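Local coordinates for protein congerin-2 (Conger myriaster, PDB 1IS3) that binds beta-galactosides such as lactose as a homodimeric galectin, although its physiological role is not yet known, at residues 30-35 and 45-50; 41-46 and 97-102; 58-63 and 105-110. All coordinates share one frame; numbering follows the deposited sequence. Where two conformers were deposited one is given.

Contact 1 of 3, residues 30-35 and 45-50; sequences FSINVG and MDHRFS. With GAL (beta-D-galactopyranose), chain B; BGC (beta-D-glucopyranose), chain C.
Met45 opens the antiparallel pairing of 45-48 with 30-34 through a reciprocal pair of backbone hydrogen bonds with Ile32, Met45 N to Ile32 O at 2.9 Å and Ile32 N to Met45 O at 3.0 Å. Asp46 follows, set opposite Ser31 in a non-hydrogen-bonded pair, with both side chains on the sugar-binding face of the sheet. With CG anti to the backbone N (chi1 -162°), Asp46 OD1 is carried to 3.2 Å from Phe30 O, two acceptors that cannot bond each other, and OD2 is left to the cations. OD2 accepts from Arg48 NE at 2.8 Å in a nearly straight salt bridge, on the anti side but well out of the carboxylate plane; Arg29 is its second cationic partner.

His47 lies on the other face, turned into the core of the sandwich. Besides the paired backbone bonds between His47 and Phe30, ND1 donates to Phe30 O at 3.1 Å from above the carbonyl plane. The imidazole lies flat on the phenyl ring of Phe30 in an offset stack, centroids 3.9 Å apart and planes 11° from parallel, with CZ of Phe30 over the middle of the imidazole.

Arg48 returns to the lactose side. NH1 donates to both O4 and O5 of galactose, and NH2 reaches O3 of glucose at 2.7 Å; Asp54 forms a salt bridge with NH2. Phe49, in the loop after the strand, meets Phe30 edge to edge, CE1 to CE1 at 4.1 Å.

The ND1 bond and the stack together fix the rotation of the imidazole, and Phe30 O is gripped by two donors, the backbone N and ND1 of His47. Across the sheet, Asp46 holds the guanidinium of Arg48 so that its NH groups bridge both sugars, and the paired charges probably offset one another beside the ligand.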
loop_
_atom_site.group_PDB
_atom_site.type_symbol
_atom_site.label_atom_id
_atom_site.label_comp_id
_atom_site.label_asym_id
_atom_site.label_seq_id
_atom_site.Cartn_x
_atom_site.Cartn_y
_atom_site.Cartn_z
ATOM N N PHE A 30 -6.620 6.774 -16.935
ATOM C CA PHE A 30 -6.144 6.638 -15.552
ATOM C C PHE A 30 -4.668 6.248 -15.667
ATOM O O PHE A 30 -4.236 5.697 -16.696
ATOM C CB PHE A 30 -6.890 5.564 -14.745
ATOM C CG PHE A 30 -6.645 4.108 -15.116
ATOM C CD1 PHE A 30 -7.390 3.513 -16.152
ATOM C CD2 PHE A 30 -5.661 3.364 -14.434
ATOM C CE1 PHE A 30 -7.140 2.176 -16.514
ATOM C CE2 PHE A 30 -5.428 2.037 -14.802
ATOM C CZ PHE A 30 -6.161 1.446 -15.846
ATOM N N SER A 31 -3.858 6.499 -14.645
ATOM C CA SER A 31 -2.457 6.102 -14.723
ATOM C C SER A 31 -1.983 5.343 -13.494
ATOM O O SER A 31 -2.559 5.537 -12.421
ATOM C CB SER A 31 -1.559 7.328 -14.913
ATOM O OG SER A 31 -1.641 8.333 -13.913
ATOM N N ILE A 32 -0.939 4.545 -13.655
ATOM C CA ILE A 32 -0.241 3.921 -12.547
ATOM C C ILE A 32 1.135 4.639 -12.547
ATOM O O ILE A 32 1.794 4.798 -13.598
ATOM C CB ILE A 32 -0.082 2.393 -12.801
ATOM C CG1 ILE A 32 -1.478 1.724 -12.840
ATOM C CG2 ILE A 32 0.843 1.783 -11.712
ATOM C CD1 ILE A 32 -1.464 0.303 -13.535
ATOM N N ASN A 33 1.604 5.043 -11.369
ATOM C CA ASN A 33 2.802 5.881 -11.253
ATOM C C ASN A 33 3.752 5.317 -10.199
ATOM O O ASN A 33 3.266 4.961 -9.118
ATOM C CB ASN A 33 2.404 7.304 -10.839
ATOM C CG ASN A 33 1.456 7.921 -11.838
ATOM O OD1 ASN A 33 1.906 8.378 -12.878
ATOM N ND2 ASN A 33 0.145 7.898 -11.643
ATOM N N VAL A 34 5.034 5.189 -10.488
ATOM C CA VAL A 34 6.029 4.669 -9.568
ATOM C C VAL A 34 7.083 5.780 -9.498
ATOM O O VAL A 34 7.588 6.234 -10.534
ATOM C CB VAL A 34 6.634 3.358 -10.136
ATOM C CG1 VAL A 34 7.772 2.865 -9.264
ATOM C CG2 VAL A 34 5.554 2.268 -10.195
ATOM N N GLY A 35 7.408 6.282 -8.316
ATOM C CA GLY A 35 8.428 7.311 -8.190
ATOM C C GLY A 35 8.668 7.692 -6.736
ATOM O O GLY A 35 8.703 6.825 -5.842
ATOM N N MET A 45 2.437 5.304 -16.393
ATOM C CA MET A 45 1.840 4.486 -17.428
ATOM C C MET A 45 0.388 4.971 -17.516
ATOM O O MET A 45 -0.455 4.708 -16.629
ATOM C CB MET A 45 1.932 3.069 -16.968
ATOM C CG MET A 45 1.275 2.153 -17.945
ATOM S SD MET A 45 1.318 0.473 -17.254
ATOM C CE MET A 45 1.231 -0.296 -18.826
ATOM N N ASP A 46 0.060 5.727 -18.557
ATOM C CA ASP A 46 -1.250 6.300 -18.698
ATOM C C ASP A 46 -2.074 5.456 -19.662
ATOM O O ASP A 46 -1.588 5.026 -20.715
ATOM C CB ASP A 46 -1.070 7.728 -19.186
ATOM C CG ASP A 46 -2.289 8.598 -18.986
ATOM O OD1 ASP A 46 -3.071 8.367 -18.076
ATOM O OD2 ASP A 46 -2.474 9.541 -19.747
ATOM N N HIS A 47 -3.319 5.192 -19.293
ATOM C CA HIS A 47 -4.211 4.322 -20.041
ATOM C C HIS A 47 -5.264 5.246 -20.617
ATOM O O HIS A 47 -6.111 5.743 -19.865
ATOM C CB HIS A 47 -4.890 3.272 -19.134
ATOM C CG HIS A 47 -3.924 2.447 -18.307
ATOM N ND1 HIS A 47 -3.153 2.903 -17.304
ATOM C CD2 HIS A 47 -3.754 1.093 -18.391
ATOM C CE1 HIS A 47 -2.526 1.877 -16.765
ATOM N NE2 HIS A 47 -2.903 0.808 -17.428
ATOM N N ARG A 48 -5.203 5.529 -21.924
ATOM C CA ARG A 48 -6.072 6.555 -22.495
ATOM C C ARG A 48 -7.195 5.956 -23.319
ATOM O O ARG A 48 -6.951 5.374 -24.389
ATOM C CB ARG A 48 -5.249 7.494 -23.374
ATOM C CG ARG A 48 -4.264 8.320 -22.541
ATOM C CD ARG A 48 -3.289 9.142 -23.400
ATOM N NE ARG A 48 -2.319 9.854 -22.551
ATOM C CZ ARG A 48 -1.494 10.836 -22.950
ATOM N NH1 ARG A 48 -0.646 11.426 -22.090
ATOM N NH2 ARG A 48 -1.498 11.198 -24.222
ATOM N N PHE A 49 -8.418 6.098 -22.797
ATOM C CA PHE A 49 -9.604 5.660 -23.512
ATOM C C PHE A 49 -9.967 6.749 -24.497
ATOM O O PHE A 49 -10.197 6.447 -25.675
ATOM C CB PHE A 49 -10.779 5.436 -22.575
ATOM C CG PHE A 49 -10.450 4.225 -21.720
ATOM C CD1 PHE A 49 -9.748 4.404 -20.507
ATOM C CD2 PHE A 49 -10.794 2.931 -22.180
ATOM C CE1 PHE A 49 -9.384 3.285 -19.764
ATOM C CE2 PHE A 49 -10.421 1.813 -21.412
ATOM C CZ PHE A 49 -9.719 1.988 -20.214
ATOM N N SER A 50 -10.042 8.001 -24.018
ATOM C CA SER A 50 -10.234 9.139 -24.914
ATOM C C SER A 50 -9.601 10.363 -24.258
ATOM O O SER A 50 -10.073 10.860 -23.231
ATOM C CB SER A 50 -11.746 9.372 -25.182
ATOM O OG SER A 50 -12.010 10.317 -26.228
HETATM C C1 GAL B . 0.591 14.627 -21.246
HETATM C C2 GAL B . -0.410 14.576 -20.099
HETATM C C3 GAL B . 0.280 14.190 -18.799
HETATM C C4 GAL B . 1.071 12.892 -18.986
HETATM C C5 GAL B . 2.027 13.060 -20.160
HETATM C C6 GAL B . 2.822 11.813 -20.441
HETATM O O2 GAL B . -1.017 15.844 -19.949
HETATM O O3 GAL B . -0.692 14.024 -17.778
HETATM O O4 GAL B . 0.195 11.797 -19.227
HETATM O O5 GAL B . 1.294 13.381 -21.356
HETATM O O6 GAL B . 3.751 12.036 -21.487
HETATM C C2 BGC C . 0.996 14.777 -26.018
HETATM C C3 BGC C . 0.256 14.316 -24.762
HETATM C C4 BGC C . 0.662 15.197 -23.586
HETATM C C5 BGC C . 0.401 16.674 -23.930
HETATM C C6 BGC C . 0.884 17.620 -22.851
HETATM C C1 BGC C . 0.678 16.248 -26.268
HETATM O O1 BGC C . 1.378 16.688 -27.381
HETATM O O2 BGC C . 0.593 13.999 -27.135
HETATM O O3 BGC C . 0.564 12.961 -24.491
HETATM O O4 BGC C . -0.109 14.832 -22.427
HETATM O O5 BGC C . 1.095 17.033 -25.143
HETATM O O6 BGC C . 2.268 17.426 -22.590
#

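Contact 2 of 3, residues 41-46 and 97-102; sequences IAMHMD and FYIQLS. With GAL (beta-D-galactopyranose), chain B.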
loop_
_atom_site.group_PDB
_atom_site.type_symbol
_atom_site.label_atom_id
_atom_site.label_comp_id
_atom_site.label_asym_id
_atom_site.label_seq_id
_atom_site.Cartn_x
_atom_site.Cartn_y
_atom_site.Cartn_z
ATOM N N ILE A 41 8.317 11.227 -10.955
ATOM C CA ILE A 41 7.761 9.910 -11.299
ATOM C C ILE A 41 8.714 9.264 -12.282
ATOM O O ILE A 41 8.983 9.816 -13.368
ATOM C CB ILE A 41 6.326 10.056 -11.947
ATOM C CG1 ILE A 41 5.356 10.738 -10.968
ATOM C CG2 ILE A 41 5.770 8.679 -12.301
ATOM C CD1 ILE A 41 4.040 11.176 -11.628
ATOM N N ALA A 42 9.248 8.118 -11.901
ATOM C CA ALA A 42 10.173 7.398 -12.766
ATOM C C ALA A 42 9.444 6.604 -13.884
ATOM O O ALA A 42 9.944 6.439 -15.010
ATOM C CB ALA A 42 11.010 6.416 -11.934
ATOM N N MET A 43 8.235 6.115 -13.597
ATOM C CA MET A 43 7.482 5.387 -14.604
ATOM C C MET A 43 6.016 5.795 -14.435
ATOM O O MET A 43 5.408 5.490 -13.397
ATOM C CB MET A 43 7.670 3.890 -14.376
ATOM C CG MET A 43 7.259 2.973 -15.544
ATOM S SD MET A 43 5.496 2.962 -15.864
ATOM C CE MET A 43 4.869 2.138 -14.421
ATOM N N HIS A 44 5.511 6.587 -15.380
ATOM C CA HIS A 44 4.112 6.962 -15.486
ATOM C C HIS A 44 3.497 6.088 -16.597
ATOM O O HIS A 44 4.019 6.148 -17.707
ATOM C CB HIS A 44 4.018 8.450 -15.845
ATOM C CG HIS A 44 2.623 8.967 -16.271
ATOM N ND1 HIS A 44 1.566 9.226 -15.504
ATOM C CD2 HIS A 44 2.252 9.361 -17.558
ATOM C CE1 HIS A 44 0.594 9.756 -16.221
ATOM N NE2 HIS A 44 1.021 9.833 -17.461
ATOM N N MET A 45 2.437 5.304 -16.393
ATOM C CA MET A 45 1.840 4.486 -17.428
ATOM C C MET A 45 0.388 4.971 -17.516
ATOM O O MET A 45 -0.455 4.708 -16.629
ATOM C CB MET A 45 1.932 3.069 -16.968
ATOM C CG MET A 45 1.275 2.153 -17.945
ATOM S SD MET A 45 1.318 0.473 -17.254
ATOM C CE MET A 45 1.231 -0.296 -18.826
ATOM N N ASP A 46 0.060 5.727 -18.557
ATOM C CA ASP A 46 -1.250 6.300 -18.698
ATOM C C ASP A 46 -2.074 5.456 -19.662
ATOM O O ASP A 46 -1.588 5.026 -20.715
ATOM C CB ASP A 46 -1.070 7.728 -19.186
ATOM C CG ASP A 46 -2.289 8.598 -18.986
ATOM O OD1 ASP A 46 -3.071 8.367 -18.076
ATOM O OD2 ASP A 46 -2.474 9.541 -19.747
ATOM N N PHE A 97 12.106 -1.070 -16.735
ATOM C CA PHE A 97 10.859 -1.480 -16.082
ATOM C C PHE A 97 10.185 -2.527 -16.965
ATOM O O PHE A 97 10.033 -2.339 -18.171
ATOM C CB PHE A 97 9.830 -0.363 -15.902
ATOM C CG PHE A 97 10.259 0.638 -14.823
ATOM C CD1 PHE A 97 9.824 0.449 -13.513
ATOM C CD2 PHE A 97 11.043 1.739 -15.162
ATOM C CE1 PHE A 97 10.172 1.366 -12.531
ATOM C CE2 PHE A 97 11.394 2.660 -14.177
ATOM C CZ PHE A 97 10.956 2.467 -12.865
ATOM N N TYR A 98 9.797 -3.633 -16.346
ATOM C CA TYR A 98 9.122 -4.738 -17.026
ATOM C C TYR A 98 7.674 -4.761 -16.533
ATOM O O TYR A 98 7.437 -5.005 -15.329
ATOM C CB TYR A 98 9.818 -6.051 -16.676
ATOM C CG TYR A 98 11.207 -6.146 -17.269
ATOM C CD1 TYR A 98 12.320 -5.941 -16.453
ATOM C CD2 TYR A 98 11.352 -6.477 -18.619
ATOM C CE1 TYR A 98 13.615 -6.080 -16.974
ATOM C CE2 TYR A 98 12.642 -6.622 -19.146
ATOM C CZ TYR A 98 13.752 -6.427 -18.315
ATOM O OH TYR A 98 15.029 -6.596 -18.798
ATOM N N ILE A 99 6.742 -4.506 -17.447
ATOM C CA ILE A 99 5.333 -4.409 -17.113
ATOM C C ILE A 99 4.601 -5.556 -17.800
ATOM O O ILE A 99 4.827 -5.793 -18.998
ATOM C CB ILE A 99 4.786 -3.031 -17.596
ATOM C CG1 ILE A 99 5.522 -1.858 -16.969
ATOM C CG2 ILE A 99 3.332 -2.914 -17.177
ATOM C CD1 ILE A 99 5.715 -0.724 -17.983
ATOM N N GLN A 100 3.716 -6.251 -17.087
ATOM C CA GLN A 100 2.918 -7.306 -17.692
ATOM C C GLN A 100 1.464 -6.937 -17.510
ATOM O O GLN A 100 1.025 -6.548 -16.423
ATOM C CB GLN A 100 3.211 -8.633 -17.043
ATOM C CG GLN A 100 2.434 -9.728 -17.796
ATOM C CD GLN A 100 3.166 -11.072 -17.861
ATOM O OE1 GLN A 100 2.997 -11.854 -18.808
ATOM N NE2 GLN A 100 4.036 -11.418 -16.899
ATOM N N LEU A 101 0.728 -6.929 -18.621
ATOM C CA LEU A 101 -0.681 -6.533 -18.651
ATOM C C LEU A 101 -1.609 -7.715 -18.298
ATOM O O LEU A 101 -1.142 -8.860 -18.198
ATOM C CB LEU A 101 -1.018 -5.953 -20.049
ATOM C CG LEU A 101 -0.058 -4.890 -20.583
ATOM C CD1 LEU A 101 -0.474 -4.482 -21.976
ATOM C CD2 LEU A 101 -0.039 -3.685 -19.627
ATOM N N SER A 102 -2.923 -7.450 -18.130
ATOM C CA SER A 102 -3.953 -8.458 -17.766
ATOM C C SER A 102 -3.992 -9.667 -18.700
ATOM O O SER A 102 -4.165 -10.805 -18.248
ATOM C CB SER A 102 -5.393 -7.866 -17.775
ATOM O OG SER A 102 -5.562 -6.530 -17.273
HETATM C C1 GAL B . 0.591 14.627 -21.246
HETATM C C2 GAL B . -0.410 14.576 -20.099
HETATM C C3 GAL B . 0.280 14.190 -18.799
HETATM C C4 GAL B . 1.071 12.892 -18.986
HETATM C C5 GAL B . 2.027 13.060 -20.160
HETATM C C6 GAL B . 2.822 11.813 -20.441
HETATM O O2 GAL B . -1.017 15.844 -19.949
HETATM O O3 GAL B . -0.692 14.024 -17.778
HETATM O O4 GAL B . 0.195 11.797 -19.227
HETATM O O5 GAL B . 1.294 13.381 -21.356
HETATM O O6 GAL B . 3.751 12.036 -21.487
#
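Phe97, Met43 and Met45 carry most of this contact, in which strand 43-46 of one sheet lies over strand 97-100 of the other, their axes 10.3 Å apart and crossing at -26°. Met43 lies over the face of the phenyl ring of Phe97: its CB stands over the ring centre, 3.8 Å from the centroid and only 7° from the normal, a CH-pi contact, and CG rests 3.9 Å from CG of Phe97. The thioether does not continue across the ring. Because the Met43 chain bends at chi2 (-67°) and again at chi3, SD swings off toward Ile99 CD1. CB of Ala42 adds an oblique contact at CZ of Phe97.

Met45 behaves differently. Its chain, extended through chi3, carries CE across the gap between the sheets to touch Ile99 CG2 and Leu101 CD2, each at 3.7 Å. Met45 and Ile99 lie alongside, pointing opposite ways.

His44, between the two methionines, has its side chain on the other face of its strand, and its NE2 is hydrogen-bonded to galactose O4 at 2.8 Å, while Asn33 holds ND1. A classic beta bulge sets both Ala42 and Met43 against Val34 of the neighbouring strand. Alternation of apolar residues facing inward with a sugar-binding histidine facing outward is the pattern of the galectin beta-sandwich, two antiparallel sheets packed face to face with lactose on the outer face of one.

Contact 3 of 3, residues 58-63 and 105-110; sequences LVLNSL and ETVEFP. With GAL (beta-D-galactopyranose), chain B.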
loop_
_atom_site.group_PDB
_atom_site.type_symbol
_atom_site.label_atom_id
_atom_site.label_comp_id
_atom_site.label_asym_id
_atom_site.label_seq_id
_atom_site.Cartn_x
_atom_site.Cartn_y
_atom_site.Cartn_z
ATOM N N LEU A 58 -1.661 3.204 -24.732
ATOM C CA LEU A 58 -0.883 3.361 -23.522
ATOM C C LEU A 58 0.196 4.395 -23.797
ATOM O O LEU A 58 0.810 4.364 -24.864
ATOM C CB LEU A 58 -0.177 2.063 -23.070
ATOM C CG LEU A 58 -1.020 0.928 -22.460
ATOM C CD1 LEU A 58 -0.067 -0.240 -22.115
ATOM C CD2 LEU A 58 -1.768 1.387 -21.228
ATOM N N VAL A 59 0.434 5.318 -22.876
ATOM C CA VAL A 59 1.502 6.292 -23.029
ATOM C C VAL A 59 2.380 6.178 -21.777
ATOM O O VAL A 59 1.870 6.248 -20.638
ATOM C CB VAL A 59 0.899 7.717 -23.158
ATOM C CG1 VAL A 59 2.006 8.784 -23.217
ATOM C CG2 VAL A 59 0.070 7.790 -24.453
ATOM N N LEU A 60 3.689 5.987 -21.960
ATOM C CA LEU A 60 4.635 5.864 -20.858
ATOM C C LEU A 60 5.632 7.027 -20.852
ATOM O O LEU A 60 6.088 7.476 -21.922
ATOM C CB LEU A 60 5.394 4.544 -20.970
ATOM C CG LEU A 60 4.463 3.347 -20.760
ATOM C CD1 LEU A 60 3.969 2.854 -22.114
ATOM C CD2 LEU A 60 5.192 2.274 -19.998
ATOM N N ASN A 61 5.956 7.546 -19.671
ATOM C CA ASN A 61 6.892 8.655 -19.575
ATOM C C ASN A 61 7.430 8.829 -18.156
ATOM O O ASN A 61 7.010 8.100 -17.246
ATOM C CB ASN A 61 6.194 9.947 -20.040
ATOM C CG ASN A 61 7.121 11.018 -20.644
ATOM O OD1 ASN A 61 8.337 10.972 -20.516
ATOM N ND2 ASN A 61 6.593 12.041 -21.283
ATOM N N SER A 62 8.411 9.703 -17.953
ATOM C CA SER A 62 8.913 10.048 -16.643
ATOM C C SER A 62 8.701 11.549 -16.483
ATOM O O SER A 62 8.674 12.332 -17.465
ATOM C CB SER A 62 10.379 9.665 -16.577
ATOM O OG SER A 62 11.097 10.337 -17.609
ATOM N N LEU A 63 8.568 11.947 -15.221
ATOM C CA LEU A 63 8.325 13.307 -14.816
ATOM C C LEU A 63 9.445 13.670 -13.867
ATOM O O LEU A 63 9.659 12.954 -12.875
ATOM C CB LEU A 63 6.989 13.429 -14.094
ATOM C CG LEU A 63 6.602 14.783 -13.528
ATOM C CD1 LEU A 63 6.400 15.802 -14.629
ATOM C CD2 LEU A 63 5.280 14.650 -12.813
ATOM N N GLU A 105 0.345 -9.762 -22.206
ATOM C CA GLU A 105 1.268 -9.005 -23.056
ATOM C C GLU A 105 2.180 -8.139 -22.179
ATOM O O GLU A 105 1.821 -7.757 -21.054
ATOM C CB GLU A 105 0.527 -8.078 -24.042
ATOM C CG GLU A 105 -0.046 -8.904 -25.180
ATOM C CD GLU A 105 -0.739 -8.090 -26.261
ATOM O OE1 GLU A 105 -0.267 -8.189 -27.392
ATOM O OE2 GLU A 105 -1.717 -7.376 -25.995
ATOM N N THR A 106 3.375 -7.824 -22.671
ATOM C CA THR A 106 4.291 -7.046 -21.845
ATOM C C THR A 106 4.666 -5.743 -22.520
ATOM O O THR A 106 4.572 -5.623 -23.757
ATOM C CB THR A 106 5.579 -7.874 -21.533
ATOM O OG1 THR A 106 6.319 -7.940 -22.750
ATOM C CG2 THR A 106 5.317 -9.301 -21.061
ATOM N N VAL A 107 5.091 -4.764 -21.724
ATOM C CA VAL A 107 5.637 -3.513 -22.215
ATOM C C VAL A 107 6.891 -3.290 -21.362
ATOM O O VAL A 107 6.946 -3.673 -20.188
ATOM C CB VAL A 107 4.542 -2.330 -22.095
ATOM C CG1 VAL A 107 3.798 -2.403 -20.802
ATOM C CG2 VAL A 107 5.205 -0.959 -22.197
ATOM N N GLU A 108 7.964 -2.776 -21.969
ATOM C CA GLU A 108 9.194 -2.461 -21.249
ATOM C C GLU A 108 9.438 -0.966 -21.393
ATOM O O GLU A 108 9.109 -0.387 -22.443
ATOM C CB GLU A 108 10.402 -3.188 -21.817
ATOM C CG GLU A 108 10.395 -4.695 -21.650
ATOM C CD GLU A 108 9.392 -5.431 -22.534
ATOM O OE1 GLU A 108 9.354 -5.151 -23.741
ATOM O OE2 GLU A 108 8.630 -6.261 -22.017
ATOM N N PHE A 109 10.003 -0.277 -20.420
ATOM C CA PHE A 109 10.215 1.161 -20.494
ATOM C C PHE A 109 11.550 1.382 -19.788
ATOM O O PHE A 109 11.784 0.721 -18.773
ATOM C CB PHE A 109 9.064 1.843 -19.768
ATOM C CG PHE A 109 9.195 3.350 -19.704
ATOM C CD1 PHE A 109 8.995 4.118 -20.849
ATOM C CD2 PHE A 109 9.515 3.959 -18.474
ATOM C CE1 PHE A 109 9.119 5.504 -20.749
ATOM C CE2 PHE A 109 9.637 5.344 -18.388
ATOM C CZ PHE A 109 9.437 6.110 -19.525
ATOM N N PRO A 110 12.506 2.185 -20.259
ATOM C CA PRO A 110 13.778 2.394 -19.589
ATOM C C PRO A 110 13.653 2.989 -18.175
ATOM O O PRO A 110 12.814 3.853 -17.873
ATOM C CB PRO A 110 14.538 3.313 -20.540
ATOM C CG PRO A 110 13.443 4.124 -21.174
ATOM C CD PRO A 110 12.368 3.071 -21.424
HETATM C C1 GAL B . 0.591 14.627 -21.246
HETATM C C2 GAL B . -0.410 14.576 -20.099
HETATM C C3 GAL B . 0.280 14.190 -18.799
HETATM C C4 GAL B . 1.071 12.892 -18.986
HETATM C C5 GAL B . 2.027 13.060 -20.160
HETATM C C6 GAL B . 2.822 11.813 -20.441
HETATM O O2 GAL B . -1.017 15.844 -19.949
HETATM O O3 GAL B . -0.692 14.024 -17.778
HETATM O O4 GAL B . 0.195 11.797 -19.227
HETATM O O5 GAL B . 1.294 13.381 -21.356
HETATM O O6 GAL B . 3.751 12.036 -21.487
#
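Apolar packing dominates, centred on Leu60 of strand 58-63, which touches both Phe109 and Val107 of strand 106-110. Leu60 and Phe109 run alongside each other with their ends pointing opposite ways, which brings Leu60 CB to 3.6 Å from CD1 of the Phe109 ring and leaves CD2 of the leucine against Phe109 CB. Leu60 and Val107 instead meet end to end, Leu60 CD2 lying 3.9 Å from Val107 CG2. Val107 was deposited in two conformers, and this contact is therefore less certain.

Side chain against backbone is the second kind of contact. A chi1 of 177°, which turns CG of Phe109 to the side opposite its own N, carries the ring across to strand 58-63, and its far end, CZ, comes within 3.6 Å of Asn61 CA. The same atom lies near Ser62 N, so the ring packs obliquely against the peptide that joins these two residues.

Polar interactions lie within strand 58-63 and on its outer side. The Asn61 side chain leaves the strand away from Phe109, and ND2 donates to galactose O6 at 2.8 Å in an almost straight bond, 173° at the hydrogen. Its OD1 accepts from Ser62 N at 2.9 Å, well bent from the C=O direction. ND2 is also bonded to the Gln70 carbonyl, and Arg112 NH2 reaches both Asn61 OD1 and Ser62 OG; together these partners fix the rotation of the amide and direct one N-H at the sugar.

Strand 58-63 runs between strands 40-48 and 68-75 of the lactose-binding sheet, whereas 106-110 is, within this chain, an outermost strand of the five-stranded sheet, beside 96-100. Ile99 of that neighbouring strand touches both Leu60 and Val107, and Met43 of strand 40-48 packs on Phe109.

All three contacts are buried, but they join the sandwich in different ways. Contact 1 lies within one sheet, where backbone hydrogen bonds link neighbouring strands; contacts 2 and 3 span the two sheets through apolar side chains. Contacts 1 and 2 share Met45 and Asp46 on strand 40-48. The strands of contact 3 are the neighbours of those of contact 2, and the two contacts adjoin, their centres about 5 Å apart, probably joined by a backbone hydrogen bond from Phe97 N to Phe109 O. Each contact also sends polar side chains to galactose: Arg48 in contact 1, His44 in contact 2 and Asn61 in contact 3.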